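Rieske iron-sulfur protein soxF (Sulfolobus acidocaldarius, PDB 1JM1) probably carries electrons in the archaeal respiratory chain, as a Rieske iron-sulfur protein that holds a [2Fe-2S] cluster. Local coordinates at residues 35-40 with 169-174; 176-181 with 189-194. All coordinates share one frame; numbering follows the deposited sequence. Where two conformers were deposited one is given.

Contact 1 (35-40 with 169-174); sequences FAYPLT and APYFSA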
loop_
_atom_site.group_PDB
_atom_site.type_symbol
_atom_site.label_atom_id
_atom_site.label_comp_id
_atom_site.label_asym_id
_atom_site.label_seq_id
_atom_site.Cartn_x
_atom_site.Cartn_y
_atom_site.Cartn_z
ATOM N N PHE A 35 -5.994 -6.380 -1.448
ATOM C CA PHE A 35 -7.250 -5.912 -2.024
ATOM C C PHE A 35 -6.918 -5.266 -3.376
ATOM O O PHE A 35 -5.728 -5.206 -3.747
ATOM C CB PHE A 35 -7.984 -4.932 -1.071
ATOM C CG PHE A 35 -7.280 -3.656 -0.779
ATOM C CD1 PHE A 35 -7.636 -2.464 -1.395
ATOM C CD2 PHE A 35 -6.245 -3.595 0.150
ATOM C CE1 PHE A 35 -7.044 -1.267 -1.070
ATOM C CE2 PHE A 35 -5.634 -2.391 0.473
ATOM C CZ PHE A 35 -6.024 -1.228 -0.127
ATOM N N ALA A 36 -7.907 -4.823 -4.098
ATOM C CA ALA A 36 -7.712 -4.073 -5.343
ATOM C C ALA A 36 -8.391 -2.734 -5.209
ATOM O O ALA A 36 -9.486 -2.640 -4.626
ATOM C CB ALA A 36 -8.294 -4.798 -6.543
ATOM N N TYR A 37 -7.758 -1.681 -5.735
ATOM C CA TYR A 37 -8.312 -0.341 -5.597
ATOM C C TYR A 37 -7.521 0.640 -6.454
ATOM O O TYR A 37 -6.294 0.551 -6.475
ATOM C CB TYR A 37 -8.154 0.153 -4.133
ATOM C CG TYR A 37 -8.692 1.548 -3.900
ATOM C CD1 TYR A 37 -10.050 1.783 -3.723
ATOM C CD2 TYR A 37 -7.816 2.645 -3.896
ATOM C CE1 TYR A 37 -10.532 3.066 -3.547
ATOM C CE2 TYR A 37 -8.316 3.925 -3.728
ATOM C CZ TYR A 37 -9.691 4.122 -3.554
ATOM O OH TYR A 37 -10.116 5.416 -3.396
ATOM N N PRO A 38 -8.183 1.641 -7.056
ATOM C CA PRO A 38 -9.632 1.819 -7.159
ATOM C C PRO A 38 -10.334 0.939 -8.141
ATOM O O PRO A 38 -11.568 0.926 -8.136
ATOM C CB PRO A 38 -9.767 3.319 -7.509
ATOM C CG PRO A 38 -8.497 3.586 -8.324
ATOM C CD PRO A 38 -7.444 2.805 -7.622
ATOM N N LEU A 39 -9.607 0.229 -9.021
ATOM C CA LEU A 39 -10.142 -0.675 -9.974
ATOM C C LEU A 39 -9.783 -2.087 -9.648
ATOM O O LEU A 39 -8.764 -2.364 -8.998
ATOM C CB LEU A 39 -9.657 -0.349 -11.407
ATOM C CG LEU A 39 -9.860 1.110 -11.880
ATOM C CD1 LEU A 39 -9.283 1.189 -13.286
ATOM C CD2 LEU A 39 -11.267 1.620 -11.778
ATOM N N THR A 40 -10.560 -3.024 -10.140
ATOM C CA THR A 40 -10.389 -4.445 -9.755
ATOM C C THR A 40 -9.113 -4.965 -10.123
ATOM O O THR A 40 -8.611 -5.949 -9.512
ATOM C CB THR A 40 -11.533 -5.356 -10.301
ATOM O OG1 THR A 40 -11.313 -5.293 -11.656
ATOM C CG2 THR A 40 -12.826 -4.793 -9.822
ATOM N N ALA A 169 -0.268 9.208 -5.303
ATOM C CA ALA A 169 0.498 9.221 -6.544
ATOM C C ALA A 169 -0.127 8.285 -7.507
ATOM O O ALA A 169 -0.833 7.310 -7.113
ATOM C CB ALA A 169 1.923 8.787 -6.243
ATOM N N PRO A 170 0.150 8.438 -8.795
ATOM C CA PRO A 170 -0.236 7.421 -9.794
ATOM C C PRO A 170 0.541 6.136 -9.576
ATOM O O PRO A 170 1.725 6.134 -9.206
ATOM C CB PRO A 170 0.197 8.070 -11.128
ATOM C CG PRO A 170 1.330 8.998 -10.732
ATOM C CD PRO A 170 0.911 9.553 -9.406
ATOM N N TYR A 171 -0.120 5.034 -9.873
ATOM C CA TYR A 171 0.525 3.725 -9.945
ATOM C C TYR A 171 1.452 3.671 -11.164
ATOM O O TYR A 171 1.479 4.585 -12.013
ATOM C CB TYR A 171 -0.552 2.650 -10.056
ATOM C CG TYR A 171 -1.521 2.557 -8.901
ATOM C CD1 TYR A 171 -2.785 2.035 -9.112
ATOM C CD2 TYR A 171 -1.212 2.948 -7.606
ATOM C CE1 TYR A 171 -3.691 1.908 -8.097
ATOM C CE2 TYR A 171 -2.135 2.821 -6.571
ATOM C CZ TYR A 171 -3.375 2.303 -6.812
ATOM O OH TYR A 171 -4.247 2.200 -5.765
ATOM N N PHE A 172 2.222 2.600 -11.250
ATOM C CA PHE A 172 3.069 2.341 -12.398
ATOM C C PHE A 172 2.318 2.537 -13.696
ATOM O O PHE A 172 1.221 2.033 -13.889
ATOM C CB PHE A 172 3.559 0.887 -12.282
ATOM C CG PHE A 172 4.391 0.446 -13.478
ATOM C CD1 PHE A 172 5.670 0.946 -13.686
ATOM C CD2 PHE A 172 3.860 -0.475 -14.382
ATOM C CE1 PHE A 172 6.429 0.549 -14.787
ATOM C CE2 PHE A 172 4.640 -0.899 -15.488
ATOM C CZ PHE A 172 5.872 -0.368 -15.657
ATOM N N SER A 173 2.975 3.202 -14.644
ATOM C CA SER A 173 2.430 3.379 -15.999
ATOM C C SER A 173 2.889 2.217 -16.861
ATOM O O SER A 173 4.066 2.086 -17.181
ATOM C CB SER A 173 2.964 4.671 -16.629
ATOM O OG SER A 173 2.421 5.828 -16.016
ATOM N N ALA A 174 1.918 1.409 -17.247
ATOM C CA ALA A 174 2.164 0.243 -18.114
ATOM C C ALA A 174 1.878 0.641 -19.556
ATOM O O ALA A 174 2.764 1.170 -20.209
ATOM C CB ALA A 174 1.342 -0.927 -17.583
#

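Contact 2 (176-181 with 189-194); sequences IPRTTP and PRYSYS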
loop_
_atom_site.group_PDB
_atom_site.type_symbol
_atom_site.label_atom_id
_atom_site.label_comp_id
_atom_site.label_asym_id
_atom_site.label_seq_id
_atom_site.Cartn_x
_atom_site.Cartn_y
_atom_site.Cartn_z
ATOM N N ILE A 176 -0.896 2.702 -20.459
ATOM C CA ILE A 176 -1.564 3.960 -20.380
ATOM C C ILE A 176 -0.746 4.848 -19.416
ATOM O O ILE A 176 -0.511 4.457 -18.271
ATOM C CB ILE A 176 -2.992 3.852 -19.822
ATOM C CG1 ILE A 176 -3.828 2.896 -20.682
ATOM C CG2 ILE A 176 -3.665 5.211 -19.688
ATOM C CD1 ILE A 176 -4.094 3.447 -22.048
ATOM N N PRO A 177 -0.327 6.038 -19.793
ATOM C CA PRO A 177 0.380 6.914 -18.864
ATOM C C PRO A 177 -0.553 7.300 -17.718
ATOM O O PRO A 177 -1.702 7.671 -17.911
ATOM C CB PRO A 177 0.718 8.118 -19.702
ATOM C CG PRO A 177 0.407 7.767 -21.051
ATOM C CD PRO A 177 -0.464 6.647 -21.180
ATOM N N ARG A 178 0.006 7.284 -16.511
ATOM C CA ARG A 178 -0.673 7.774 -15.337
ATOM C C ARG A 178 0.183 8.884 -14.745
ATOM O O ARG A 178 1.270 8.628 -14.253
ATOM C CB ARG A 178 -0.909 6.647 -14.321
ATOM C CG ARG A 178 -1.624 5.411 -14.862
ATOM C CD ARG A 178 -1.742 4.371 -13.762
ATOM N NE ARG A 178 -2.156 3.043 -14.200
ATOM C CZ ARG A 178 -3.380 2.563 -14.361
ATOM N NH1 ARG A 178 -4.433 3.374 -14.189
ATOM N NH2 ARG A 178 -3.542 1.303 -14.684
ATOM N N THR A 179 -0.281 10.112 -14.832
ATOM C CA THR A 179 0.531 11.263 -14.433
ATOM C C THR A 179 -0.082 12.023 -13.253
ATOM O O THR A 179 0.499 13.008 -12.814
ATOM C CB THR A 179 0.786 12.237 -15.593
ATOM O OG1 THR A 179 -0.423 12.732 -16.034
ATOM C CG2 THR A 179 1.437 11.449 -16.754
ATOM N N THR A 180 -1.177 11.631 -12.748
ATOM C CA THR A 180 -1.842 12.209 -11.554
ATOM C C THR A 180 -2.381 11.043 -10.772
ATOM O O THR A 180 -2.620 9.970 -11.322
ATOM C CB THR A 180 -3.026 13.136 -11.921
ATOM O OG1 THR A 180 -4.062 12.294 -12.462
ATOM C CG2 THR A 180 -2.653 14.204 -12.896
ATOM N N PRO A 181 -2.668 11.232 -9.469
ATOM C CA PRO A 181 -3.299 10.125 -8.733
ATOM C C PRO A 181 -4.582 9.622 -9.400
ATOM O O PRO A 181 -4.817 8.431 -9.485
ATOM C CB PRO A 181 -3.551 10.765 -7.362
ATOM C CG PRO A 181 -2.444 11.801 -7.242
ATOM C CD PRO A 181 -2.354 12.382 -8.621
ATOM N N PRO A 189 -5.638 -2.361 -19.882
ATOM C CA PRO A 189 -5.655 -3.799 -20.008
ATOM C C PRO A 189 -4.328 -4.458 -19.643
ATOM O O PRO A 189 -4.346 -5.649 -19.358
ATOM C CB PRO A 189 -5.977 -4.042 -21.487
ATOM C CG PRO A 189 -6.400 -2.794 -22.011
ATOM C CD PRO A 189 -5.970 -1.711 -21.163
ATOM N N ARG A 190 -3.212 -3.763 -19.683
ATOM C CA ARG A 190 -1.953 -4.364 -19.275
ATOM C C ARG A 190 -1.906 -4.695 -17.784
ATOM O O ARG A 190 -1.072 -5.494 -17.346
ATOM C CB ARG A 190 -0.775 -3.543 -19.664
ATOM C CG ARG A 190 -0.608 -3.308 -21.143
ATOM C CD ARG A 190 0.816 -2.850 -21.464
ATOM N NE ARG A 190 0.873 -2.481 -22.883
ATOM C CZ ARG A 190 1.943 -1.915 -23.412
ATOM N NH1 ARG A 190 3.043 -1.729 -22.686
ATOM N NH2 ARG A 190 1.917 -1.550 -24.663
ATOM N N TYR A 191 -2.810 -4.086 -16.981
ATOM C CA TYR A 191 -2.910 -4.419 -15.571
ATOM C C TYR A 191 -3.680 -5.727 -15.451
ATOM O O TYR A 191 -4.905 -5.763 -15.294
ATOM C CB TYR A 191 -3.598 -3.294 -14.788
ATOM C CG TYR A 191 -2.610 -2.314 -14.178
ATOM C CD1 TYR A 191 -1.685 -1.593 -14.925
ATOM C CD2 TYR A 191 -2.593 -2.121 -12.786
ATOM C CE1 TYR A 191 -0.798 -0.703 -14.306
ATOM C CE2 TYR A 191 -1.711 -1.264 -12.177
ATOM C CZ TYR A 191 -0.808 -0.556 -12.940
ATOM O OH TYR A 191 0.038 0.287 -12.272
ATOM N N SER A 192 -3.030 -6.858 -15.467
ATOM C CA SER A 192 -3.786 -8.120 -15.402
ATOM C C SER A 192 -3.504 -8.802 -14.098
ATOM O O SER A 192 -3.839 -9.959 -13.906
ATOM C CB SER A 192 -3.462 -8.977 -16.753
ATOM O OG SER A 192 -2.143 -9.278 -16.550
ATOM N N TYR A 193 -2.866 -8.273 -13.053
ATOM C CA TYR A 193 -2.411 -8.746 -11.765
ATOM C C TYR A 193 -3.598 -9.331 -10.973
ATOM O O TYR A 193 -4.724 -8.704 -10.963
ATOM C CB TYR A 193 -1.847 -7.609 -10.908
ATOM C CG TYR A 193 -0.780 -6.787 -11.591
ATOM C CD1 TYR A 193 -1.099 -5.586 -12.185
ATOM C CD2 TYR A 193 0.520 -7.215 -11.643
ATOM C CE1 TYR A 193 -0.128 -4.818 -12.798
ATOM C CE2 TYR A 193 1.538 -6.447 -12.259
ATOM C CZ TYR A 193 1.201 -5.268 -12.837
ATOM O OH TYR A 193 2.097 -4.457 -13.492
ATOM N N SER A 194 -3.307 -10.412 -10.414
ATOM C CA SER A 194 -4.245 -10.988 -9.372
ATOM C C SER A 194 -3.964 -10.474 -7.929
ATOM O O SER A 194 -2.989 -9.988 -7.559
ATOM C CB SER A 194 -4.291 -12.484 -9.399
ATOM O OG SER A 194 -2.967 -12.944 -9.549
#

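Contact 1 (35-40 with 169-174)
At the end of strand 32-36, an outer strand of the three-stranded antiparallel sheet, the chain turns through a cis peptide bond between Y37 and P38, and Y171 reaches across from the long loop after strand 161-167 to meet this turn. The carbonyl of the cis bond is its target: Y171 OH donates a hydrogen bond of 2.7 Å to Y37 O. Y37 O sits at the hydroxyl edge of the Y171 ring, in the ring plane. Seen from the acceptor, the donor stands above the carbonyl plane, 39° out of it and off any lone pair, with a C=O...donor angle of 135°.

The ring of Y171 bridges most of the gap between the two backbones, whose nearest CA atoms, those of Y37 and Y171, are 10.7 Å apart. With chi1 at -61°, its CG lies opposite the carbonyl carbon, and the side chain runs out to its hydroxyl at the turn. P38 comes from the opposing direction: its CD packs against Y171 CE1 at 3.9 Å, an apolar touch, and passes 3.7 Å from Y171 OH. Y37 and Y171 themselves cross at about a right angle, with Y37 CD2 4.1 Å from Y171 OH.

The Y37 ring folds back over its own neighbour, with P38 CB 3.9 Å above its plane and over its centre, while Y37 OH is tied to P11 O. V151 of strand 151-155 touches the side chains of both tyrosines, and C44 of strand 43-48 packs on Y171. The packing of the Y37 ring on P38 is the aromatic-proline interaction often seen at cis-prolyl bonds, where the ring before the bond lies against the proline.

Contact 2 (176-181 with 189-194)
A cation-pi pair within the long loop joining strands 161-167 and 202-203 sets R178 against Y191, the central residue of an inverse gamma turn. The CZ of R178 lies 4.4 Å from the centroid of the Y191 ring, 19° off the ring normal, so the charge is over the face.

The two flat groups are not stacked. Their planes are 75° apart, and the guanidinium comes edge-on, pointing NH2 down at the ring. NH2 lies toward the rim rather than the centre, 3.4 Å from both CD1 and CE1 of Y191. The R178 chain is extended from CG to NE, and the bend at the end, chi4 -87°, turns the guanidinium so that its NH2 corner meets the tyrosine.

The other terminal nitrogen, NH1, is bound to the backbone carbonyls D183 O and L186 O, in the segment that links 176-181 to 189-194. These bonds fix the rotation of the guanidinium and probably help to share out its charge in a buried setting; E42 adds only a long, weak ion pair. In one of its two conformers Y193 sets CE1 toward the rim of the opposite face of the Y191 ring.

Beyond the face contact, the polar end of the tyrosine is held too: Y191 OH is hydrogen-bonded to F172 O.

How the contacts relate
The two contacts follow one another in sequence, yet their centres lie about 6 Å apart and the two touch directly. The bond from Y191 OH to F172 O, 2.7 Å long, joins 169-174 to 189-194, and a probable hydrogen bond of 2.9 Å between S173 OG and R178 N joins it to 176-181. Packing closes the join, with Y171 CB 3.3 Å from Y191 OH. Contact 1 ties the loop to the turn that follows strand 32-36; contact 2 ties the loop to itself. Neither supplies a cluster ligand: the [2Fe-2S] cluster is about 13 Å from the Y171 side chain and about 11 Å from that of Y191.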